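Uncharacterized conserved protein (Geobacillus kaustophilus, PDB 2R5X) is of unknown function, a small single-chain member of the YugN-like family in which an antiparallel sheet is packed against helices. Local coordinates at residues Q111-S114 against E115-I119. The protein carries 1 engineered substitution. Sequence-based numbering, arbitrary orientation.
Sequences QVKS and ELEKI
The amides of E115, L116 and E117 donate to the carbonyl oxygens of Q111, V112 and K113 (E117 N to K113 O 3.0 Å), the i to i+4 ladder of an alpha helix; the next rung, K118 N to S114 O, is weak at 3.3 Å. Side chains three or four residues apart pair along the same helix. On the inward face V112 and L116 run alongside each other, V112 CG1 4.1 Å from L116 CD1. On the more exposed flanks the pairs are ionic. K113 folds over at chi2 (67°), which brings its end across E117, but the bridge from K113 NZ to E117 OE2 is weak at 3.4 Å; the firmer partners of K113 NZ are Q13 OE1 and the carbonyl of G9. A shorter bridge spans three residues: the extended K118 chain passes S114 and sets NZ 3.0 Å from E115 OE2, on the syn side of the carboxylate, while E115 OE1 pairs with R26. The buried V112 and L116 turn this end of helix 99-117 toward helix 17-26, meeting M24 and I23, and L116 also reaches V15 of strand 14-16.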
# COMPACT_ATOMS: atom_id res chain seq x y z
N GLN A 111 -8.02 2.72 7.22
CA GLN A 111 -7.60 1.87 8.31
C GLN A 111 -6.09 1.66 8.35
O GLN A 111 -5.54 1.43 9.41
CB GLN A 111 -8.41 0.56 8.39
CG GLN A 111 -8.20 -0.44 7.28
CD GLN A 111 -9.24 -1.55 7.29
OE1 GLN A 111 -9.98 -1.73 6.31
NE2 GLN A 111 -9.31 -2.28 8.39
N VAL A 112 -5.42 1.76 7.20
CA VAL A 112 -3.96 1.82 7.18
C VAL A 112 -3.52 3.04 8.01
O VAL A 112 -2.71 2.91 8.93
CB VAL A 112 -3.37 1.89 5.74
CG1 VAL A 112 -1.89 2.22 5.77
CG2 VAL A 112 -3.59 0.58 5.00
N LYS A 113 -4.09 4.20 7.70
CA LYS A 113 -3.77 5.45 8.39
C LYS A 113 -4.06 5.39 9.90
O LYS A 113 -3.23 5.82 10.70
CB LYS A 113 -4.49 6.62 7.72
CG LYS A 113 -4.26 7.99 8.36
CD LYS A 113 -2.82 8.47 8.22
CE LYS A 113 -2.61 9.74 9.03
NZ LYS A 113 -1.29 10.39 8.74
N SER A 114 -5.23 4.85 10.26
CA SER A 114 -5.66 4.70 11.66
C SER A 114 -4.71 3.81 12.46
O SER A 114 -4.38 4.12 13.60
CB SER A 114 -7.08 4.13 11.72
OG SER A 114 -7.50 3.92 13.06
N GLU A 115 -4.28 2.70 11.85
CA GLU A 115 -3.32 1.80 12.49
C GLU A 115 -1.94 2.43 12.68
O GLU A 115 -1.28 2.16 13.68
CB GLU A 115 -3.19 0.47 11.73
CG GLU A 115 -4.41 -0.46 11.80
CD GLU A 115 -4.93 -0.66 13.21
OE1 GLU A 115 -4.23 -1.27 14.04
OE2 GLU A 115 -6.06 -0.20 13.49
N LEU A 116 -1.52 3.27 11.74
CA LEU A 116 -0.23 3.96 11.85
C LEU A 116 -0.27 5.06 12.91
O LEU A 116 0.73 5.29 13.60
CB LEU A 116 0.23 4.51 10.49
CG LEU A 116 0.61 3.52 9.38
CD1 LEU A 116 0.77 4.26 8.08
CD2 LEU A 116 1.89 2.74 9.69
N GLU A 117 -1.42 5.72 13.04
CA GLU A 117 -1.64 6.75 14.06
C GLU A 117 -1.61 6.21 15.49
O GLU A 117 -1.25 6.93 16.43
CB GLU A 117 -2.96 7.49 13.81
CG GLU A 117 -2.91 8.56 12.72
CD GLU A 117 -2.02 9.75 13.07
OE1 GLU A 117 -2.02 10.18 14.24
OE2 GLU A 117 -1.32 10.25 12.17
N LYS A 118 -1.96 4.93 15.65
CA LYS A 118 -2.01 4.28 16.96
C LYS A 118 -0.64 3.97 17.55
O LYS A 118 -0.52 3.74 18.75
CB LYS A 118 -2.82 2.99 16.88
CG LYS A 118 -4.31 3.20 16.82
CD LYS A 118 -5.02 1.89 16.51
CE LYS A 118 -6.51 2.09 16.53
NZ LYS A 118 -7.21 0.87 16.09
N ILE A 119 0.38 3.95 16.70
CA ILE A 119 1.74 3.61 17.14
C ILE A 119 2.73 4.75 16.88
O ILE A 119 3.93 4.58 17.06
CB ILE A 119 2.26 2.32 16.45
CG1 ILE A 119 2.24 2.48 14.92
CG2 ILE A 119 1.44 1.10 16.90
CD1 ILE A 119 3.22 1.58 14.21